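Local coordinates for protein probable TonB-dependent siderophore receptor PiuA (Acinetobacter baumannii, PDB 5FP1) that probably carries out the first step of iron uptake across the bacterial outer membrane by binding iron-chelating siderophores, and may bind ferric enterobactin, at residues A[323-337]-A[349-363]. Sequence-based numbering, arbitrary orientation. Where two conformers were deposited one is given.
Sequences AITDSETFTDQLALT and FNVGAEYSKQKTDKG. With C8E ((hydroxyethyloxy)tri(ethyloxy)octane), chain D; C8E ((hydroxyethyloxy)tri(ethyloxy)octane), chain J; C8E ((hydroxyethyloxy)tri(ethyloxy)octane), chain G.
Gln333 and Glu354 face each other across two neighbouring strands of a TonB-dependent receptor barrel, a worked example of how an antiparallel hairpin gives its two faces different tasks. The side chains run alongside one another, and Gln333 NE2 donates to Glu354 OE1 over 2.9 Å. The amide reaches the carboxylate from above its plane, the two flat groups being turned 55° apart. Glu354 CG stands opposite the backbone N (chi1 -179°) while Gln333 CG lies beside its own backbone N (chi1 -63°), a difference that lets both extended chains end together. Further along this face, Gln358 NE2 lies 2.9 Å from Ser327 OG and donates to it nearly within its own amide plane. The CG of Gln358 also passes 3.2 Å from Thr329 OG1. Near the other end, Thr337 CG2 rests 3.4 Å from both CG and ND2 of Asn350.

The reverse face mixes aromatic and aliphatic side chains with charged ones. The side chains of Phe330 and Tyr355 cross at about a right angle, and their rings meet edge to edge with the CD2 atoms 4.2 Å apart; Leu336 CB packs on Val351 CG2. Detergent chains lie on this face, probably where membrane lipid would be: one against Lys357, Lys359, Glu328 and Phe330, another against Ile324, Asp326 and Gly363. Paired backbone bonds from Ile324–Gly363 to Leu336–Val351 fix this register, and a water donates to both Asp326 O and Lys359 O.

Beyond the pair, Lys294 bridges Asp326 and Glu328, while Tyr355 OH bonds to Glu417. Gln333 NE2 also bonds to Gly100 O, tying the inward face to the plug; Asn350 bonds through ND2 to Ser31 O of the N-terminal region and through OD1 to Tyr422 OH. Strand 315-341 is flanked by strand 284-304 and strand 346-368 by strand 405-428, within the continuous barrel wall.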
loop_
_atom_site.group_PDB
_atom_site.type_symbol
_atom_site.label_atom_id
_atom_site.label_comp_id
_atom_site.label_asym_id
_atom_site.label_seq_id
_atom_site.Cartn_x
_atom_site.Cartn_y
_atom_site.Cartn_z
ATOM N N ALA A 323 -7.455 -15.370 -9.990
ATOM C CA ALA A 323 -6.056 -15.529 -10.392
ATOM C C ALA A 323 -5.380 -16.563 -9.497
ATOM O O ALA A 323 -5.800 -16.793 -8.365
ATOM C CB ALA A 323 -5.306 -14.208 -10.299
ATOM N N ILE A 324 -4.309 -17.151 -10.012
ATOM C CA ILE A 324 -3.448 -18.035 -9.256
ATOM C C ILE A 324 -2.037 -17.620 -9.599
ATOM O O ILE A 324 -1.624 -17.724 -10.762
ATOM C CB ILE A 324 -3.606 -19.515 -9.679
ATOM C CG1 ILE A 324 -5.077 -19.948 -9.718
ATOM C CG2 ILE A 324 -2.780 -20.412 -8.744
ATOM C CD1 ILE A 324 -5.305 -21.251 -10.490
ATOM N N THR A 325 -1.310 -17.085 -8.630
ATOM C CA THR A 325 0.035 -16.622 -8.889
ATOM C C THR A 325 1.022 -17.276 -7.937
ATOM O O THR A 325 0.714 -17.514 -6.749
ATOM C CB THR A 325 0.188 -15.087 -8.803
ATOM O OG1 THR A 325 -0.172 -14.594 -7.489
ATOM C CG2 THR A 325 -0.674 -14.415 -9.875
ATOM N N ASP A 326 2.234 -17.444 -8.441
ATOM C CA ASP A 326 3.329 -17.999 -7.636
ATOM C C ASP A 326 4.598 -17.296 -8.056
ATOM O O ASP A 326 5.050 -17.423 -9.197
ATOM C CB ASP A 326 3.445 -19.502 -7.861
ATOM C CG ASP A 326 4.480 -20.165 -6.942
ATOM O OD1 ASP A 326 5.397 -19.500 -6.457
ATOM O OD2 ASP A 326 4.385 -21.377 -6.738
ATOM N N SER A 327 5.130 -16.501 -7.148
ATOM C CA SER A 327 6.271 -15.665 -7.441
ATOM C C SER A 327 7.448 -15.945 -6.506
ATOM O O SER A 327 7.264 -16.132 -5.309
ATOM C CB SER A 327 5.868 -14.201 -7.323
ATOM O OG SER A 327 7.005 -13.353 -7.447
ATOM N N GLU A 328 8.657 -15.892 -7.054
ATOM C CA GLU A 328 9.891 -15.935 -6.265
ATOM C C GLU A 328 10.792 -14.789 -6.660
ATOM O O GLU A 328 10.971 -14.510 -7.857
ATOM C CB GLU A 328 10.637 -17.277 -6.487
ATOM C CG GLU A 328 9.778 -18.440 -6.045
ATOM C CD GLU A 328 10.496 -19.800 -6.064
ATOM O OE1 GLU A 328 11.680 -19.884 -6.464
ATOM O OE2 GLU A 328 9.841 -20.786 -5.678
ATOM N N THR A 329 11.358 -14.130 -5.663
ATOM C CA THR A 329 12.215 -12.970 -5.930
ATOM C C THR A 329 13.499 -13.068 -5.115
ATOM O O THR A 329 13.470 -13.439 -3.950
ATOM C CB THR A 329 11.508 -11.645 -5.533
ATOM O OG1 THR A 329 10.198 -11.591 -6.130
ATOM C CG2 THR A 329 12.335 -10.463 -5.974
ATOM N N PHE A 330 14.618 -12.734 -5.735
ATOM C CA PHE A 330 15.880 -12.555 -5.017
ATOM C C PHE A 330 16.358 -11.136 -5.235
ATOM O O PHE A 330 16.387 -10.655 -6.375
ATOM C CB PHE A 330 16.971 -13.499 -5.545
ATOM C CG PHE A 330 18.349 -13.199 -4.970
ATOM C CD1 PHE A 330 18.627 -13.448 -3.642
ATOM C CD2 PHE A 330 19.327 -12.630 -5.755
ATOM C CE1 PHE A 330 19.874 -13.149 -3.100
ATOM C CE2 PHE A 330 20.569 -12.325 -5.224
ATOM C CZ PHE A 330 20.830 -12.563 -3.891
ATOM N N THR A 331 16.747 -10.482 -4.146
ATOM C CA THR A 331 17.308 -9.135 -4.222
ATOM C C THR A 331 18.592 -9.084 -3.399
ATOM O O THR A 331 18.649 -9.635 -2.298
ATOM C CB THR A 331 16.296 -8.101 -3.674
ATOM O OG1 THR A 331 15.050 -8.234 -4.373
ATOM C CG2 THR A 331 16.817 -6.669 -3.850
ATOM N N ASP A 332 19.607 -8.411 -3.924
ATOM C CA ASP A 332 20.796 -8.098 -3.131
ATOM C C ASP A 332 21.079 -6.601 -3.253
ATOM O O ASP A 332 21.142 -6.076 -4.365
ATOM C CB ASP A 332 21.990 -8.897 -3.605
ATOM C CG ASP A 332 23.150 -8.820 -2.627
ATOM O OD1 ASP A 332 23.763 -7.725 -2.505
ATOM O OD2 ASP A 332 23.379 -9.822 -1.920
ATOM N N GLN A 333 21.234 -5.937 -2.115
ATOM C CA GLN A 333 21.635 -4.516 -2.064
ATOM C C GLN A 333 22.960 -4.400 -1.316
ATOM O O GLN A 333 23.089 -4.885 -0.188
ATOM C CB GLN A 333 20.632 -3.682 -1.276
ATOM C CG GLN A 333 19.255 -3.622 -1.857
ATOM C CD GLN A 333 18.311 -2.793 -0.999
ATOM O OE1 GLN A 333 18.489 -2.694 0.212
ATOM N NE2 GLN A 333 17.284 -2.226 -1.625
ATOM N N LEU A 334 23.903 -3.686 -1.912
ATOM C CA LEU A 334 25.208 -3.414 -1.292
ATOM C C LEU A 334 25.314 -1.900 -1.165
ATOM O O LEU A 334 25.149 -1.195 -2.159
ATOM C CB LEU A 334 26.311 -3.953 -2.210
ATOM C CG LEU A 334 27.773 -3.791 -1.789
ATOM C CD1 LEU A 334 28.015 -4.597 -0.528
ATOM C CD2 LEU A 334 28.656 -4.274 -2.919
ATOM N N ALA A 335 25.483 -1.402 0.059
ATOM C CA ALA A 335 25.450 0.031 0.320
ATOM C C ALA A 335 26.613 0.412 1.219
ATOM O O ALA A 335 26.826 -0.199 2.265
ATOM C CB ALA A 335 24.165 0.433 1.012
ATOM N N LEU A 336 27.319 1.454 0.816
ATOM C CA LEU A 336 28.320 2.091 1.665
ATOM C C LEU A 336 27.731 3.395 2.187
ATOM O O LEU A 336 27.351 4.281 1.402
ATOM C CB LEU A 336 29.552 2.380 0.816
ATOM C CG LEU A 336 30.736 3.022 1.548
ATOM C CD1 LEU A 336 31.386 1.990 2.438
ATOM C CD2 LEU A 336 31.738 3.543 0.533
ATOM N N THR A 337 27.643 3.513 3.507
ATOM C CA THR A 337 27.039 4.662 4.124
ATOM C C THR A 337 27.981 5.311 5.132
ATOM O O THR A 337 28.902 4.678 5.655
ATOM C CB THR A 337 25.769 4.283 4.911
ATOM O OG1 THR A 337 26.074 3.221 5.826
ATOM C CG2 THR A 337 24.649 3.836 3.969
ATOM N N PHE A 349 26.253 10.374 3.345
ATOM C CA PHE A 349 26.083 9.683 2.068
ATOM C C PHE A 349 25.605 8.234 2.172
ATOM O O PHE A 349 25.705 7.581 3.214
ATOM C CB PHE A 349 27.387 9.713 1.284
ATOM C CG PHE A 349 28.490 8.915 1.921
ATOM C CD1 PHE A 349 28.613 7.559 1.674
ATOM C CD2 PHE A 349 29.426 9.530 2.743
ATOM C CE1 PHE A 349 29.632 6.814 2.254
ATOM C CE2 PHE A 349 30.447 8.794 3.316
ATOM C CZ PHE A 349 30.542 7.436 3.081
ATOM N N ASN A 350 25.112 7.764 1.046
ATOM C CA ASN A 350 24.751 6.376 0.850
ATOM C C ASN A 350 24.973 6.170 -0.620
ATOM O O ASN A 350 24.338 6.832 -1.471
ATOM C CB ASN A 350 23.300 6.117 1.282
ATOM C CG ASN A 350 22.898 4.659 1.129
ATOM O OD1 ASN A 350 23.421 3.961 0.269
ATOM N ND2 ASN A 350 21.986 4.203 1.958
ATOM N N VAL A 351 25.949 5.325 -0.938
ATOM C CA VAL A 351 26.236 4.961 -2.310
ATOM C C VAL A 351 26.180 3.438 -2.420
ATOM O O VAL A 351 26.551 2.726 -1.488
ATOM C CB VAL A 351 27.603 5.508 -2.765
ATOM C CG1 VAL A 351 27.658 7.012 -2.524
ATOM C CG2 VAL A 351 28.752 4.811 -2.039
ATOM N N GLY A 352 25.698 2.932 -3.547
ATOM C CA GLY A 352 25.395 1.509 -3.626
ATOM C C GLY A 352 24.960 0.952 -4.937
ATOM O O GLY A 352 24.943 1.635 -5.967
ATOM N N ALA A 353 24.645 -0.342 -4.895
ATOM C CA ALA A 353 24.299 -1.074 -6.076
ATOM C C ALA A 353 23.240 -2.101 -5.683
ATOM O O ALA A 353 23.182 -2.514 -4.531
ATOM C CB ALA A 353 25.514 -1.775 -6.621
ATOM N N GLU A 354 22.424 -2.503 -6.638
ATOM C CA GLU A 354 21.372 -3.463 -6.356
ATOM C C GLU A 354 21.163 -4.384 -7.537
ATOM O O GLU A 354 21.326 -3.976 -8.699
ATOM C CB GLU A 354 20.085 -2.720 -5.987
ATOM C CG GLU A 354 18.950 -3.678 -5.653
ATOM C CD GLU A 354 17.687 -2.992 -5.134
ATOM O OE1 GLU A 354 17.784 -1.969 -4.420
ATOM O OE2 GLU A 354 16.600 -3.509 -5.422
ATOM N N TYR A 355 20.821 -5.636 -7.244
ATOM C CA TYR A 355 20.430 -6.591 -8.255
ATOM C C TYR A 355 19.140 -7.266 -7.787
ATOM O O TYR A 355 19.021 -7.616 -6.639
ATOM C CB TYR A 355 21.501 -7.655 -8.427
ATOM C CG TYR A 355 21.043 -8.791 -9.303
ATOM C CD1 TYR A 355 21.021 -8.663 -10.673
ATOM C CD2 TYR A 355 20.563 -9.974 -8.751
ATOM C CE1 TYR A 355 20.571 -9.681 -11.485
ATOM C CE2 TYR A 355 20.108 -11.001 -9.561
ATOM C CZ TYR A 355 20.123 -10.849 -10.920
ATOM O OH TYR A 355 19.669 -11.861 -11.736
ATOM N N SER A 356 18.194 -7.486 -8.681
ATOM C CA SER A 356 17.064 -8.360 -8.334
ATOM C C SER A 356 16.566 -9.136 -9.504
ATOM O O SER A 356 16.665 -8.705 -10.652
ATOM C CB SER A 356 15.882 -7.582 -7.742
ATOM O OG SER A 356 15.415 -6.649 -8.663
ATOM N N LYS A 357 15.994 -10.291 -9.209
ATOM C CA LYS A 357 15.382 -11.084 -10.241
ATOM C C LYS A 357 14.136 -11.745 -9.687
ATOM O O LYS A 357 14.158 -12.347 -8.611
ATOM C CB LYS A 357 16.345 -12.133 -10.793
ATOM C CG LYS A 357 15.762 -12.862 -11.987
ATOM C CD LYS A 357 16.700 -13.953 -12.498
ATOM C CE LYS A 357 16.195 -14.518 -13.807
ATOM N NZ LYS A 357 17.266 -15.333 -14.452
ATOM N N GLN A 358 13.055 -11.604 -10.429
ATOM C CA GLN A 358 11.761 -12.117 -10.006
ATOM C C GLN A 358 11.192 -12.986 -11.105
ATOM O O GLN A 358 11.215 -12.608 -12.268
ATOM C CB GLN A 358 10.802 -10.967 -9.742
ATOM C CG GLN A 358 9.474 -11.425 -9.192
ATOM C CD GLN A 358 8.487 -10.280 -8.928
ATOM O OE1 GLN A 358 8.774 -9.076 -9.126
ATOM N NE2 GLN A 358 7.302 -10.663 -8.509
ATOM N N LYS A 359 10.628 -14.126 -10.720
ATOM C CA LYS A 359 9.951 -15.015 -11.653
ATOM C C LYS A 359 8.580 -15.374 -11.108
ATOM O O LYS A 359 8.429 -15.764 -9.942
ATOM C CB LYS A 359 10.744 -16.307 -11.894
ATOM C CG LYS A 359 12.126 -16.069 -12.493
ATOM C CD LYS A 359 12.778 -17.336 -13.062
ATOM C CE LYS A 359 12.161 -17.777 -14.398
ATOM N NZ LYS A 359 12.726 -17.084 -15.609
ATOM N N THR A 360 7.588 -15.269 -11.976
ATOM C CA THR A 360 6.165 -15.442 -11.592
ATOM C C THR A 360 5.483 -16.331 -12.593
ATOM O O THR A 360 5.637 -16.124 -13.804
ATOM C CB THR A 360 5.415 -14.074 -11.574
ATOM O OG1 THR A 360 6.016 -13.227 -10.596
ATOM C CG2 THR A 360 3.920 -14.232 -11.207
ATOM N N ASP A 361 4.746 -17.324 -12.086
ATOM C CA ASP A 361 3.779 -18.080 -12.867
ATOM C C ASP A 361 2.374 -17.552 -12.582
ATOM O O ASP A 361 2.023 -17.304 -11.428
ATOM C CB ASP A 361 3.824 -19.568 -12.479
ATOM C CG ASP A 361 5.086 -20.280 -12.987
ATOM O OD1 ASP A 361 5.665 -19.830 -13.980
ATOM O OD2 ASP A 361 5.463 -21.319 -12.416
ATOM N N LYS A 362 1.560 -17.391 -13.619
ATOM C CA LYS A 362 0.194 -16.915 -13.430
ATOM C C LYS A 362 -0.808 -17.753 -14.186
ATOM O O LYS A 362 -0.627 -18.048 -15.387
ATOM C CB LYS A 362 0.058 -15.442 -13.867
ATOM C CG LYS A 362 -1.306 -14.807 -13.561
ATOM C CD LYS A 362 -2.340 -14.936 -14.673
ATOM C CE LYS A 362 -3.686 -14.325 -14.284
ATOM N NZ LYS A 362 -4.765 -14.475 -15.296
ATOM N N GLY A 363 -1.904 -18.076 -13.495
ATOM C CA GLY A 363 -3.058 -18.733 -14.107
ATOM C C GLY A 363 -4.339 -18.142 -13.536
ATOM O O GLY A 363 -4.328 -17.117 -12.793
HETATM C C1 C8E D . 0.928 -20.812 -10.079
HETATM C C2 C8E D . 0.122 -20.529 -11.329
HETATM C C3 C8E D . -0.341 -21.855 -11.919
HETATM C C4 C8E D . -1.814 -21.825 -12.271
HETATM C C5 C8E D . -2.159 -22.808 -13.379
HETATM C C6 C8E D . -1.773 -24.239 -13.050
HETATM C C7 C8E D . -2.198 -25.140 -14.197
HETATM C C8 C8E D . -2.841 -26.429 -13.712
HETATM O O9 C8E D . -3.216 -27.191 -14.863
HETATM C C1 C8E J . 14.222 -16.521 -9.825
HETATM C C2 C8E J . 14.479 -15.700 -8.582
HETATM C C3 C8E J . 14.555 -16.583 -7.336
HETATM C C4 C8E J . 15.987 -17.028 -7.054
HETATM C C5 C8E J . 16.077 -17.979 -5.865
HETATM C C6 C8E J . 15.473 -17.350 -4.621
HETATM C C7 C8E J . 13.973 -17.628 -4.509
HETATM C C8 C8E J . 13.498 -17.484 -3.070
HETATM O O9 C8E J . 12.652 -18.592 -2.762
HETATM C C10 C8E J . 11.918 -18.453 -1.536
HETATM C C11 C8E J . 12.759 -17.885 -0.393
HETATM O O12 C8E J . 12.082 -18.034 0.866
HETATM C C1 C8E G . 1.816 -20.682 -15.837
HETATM C C2 C8E G . 3.068 -21.017 -16.643
HETATM C C3 C8E G . 2.893 -20.637 -18.104
HETATM C C4 C8E G . 4.085 -21.005 -18.979
HETATM C C5 C8E G . 4.352 -19.951 -20.053
HETATM C C6 C8E G . 4.996 -20.566 -21.305
HETATM C C7 C8E G . 6.503 -20.772 -21.192
HETATM C C8 C8E G . 7.078 -21.182 -22.550
HETATM O O9 C8E G . 8.232 -20.404 -22.868
HETATM O O HOH W 1 7.973 -18.606 -9.950
#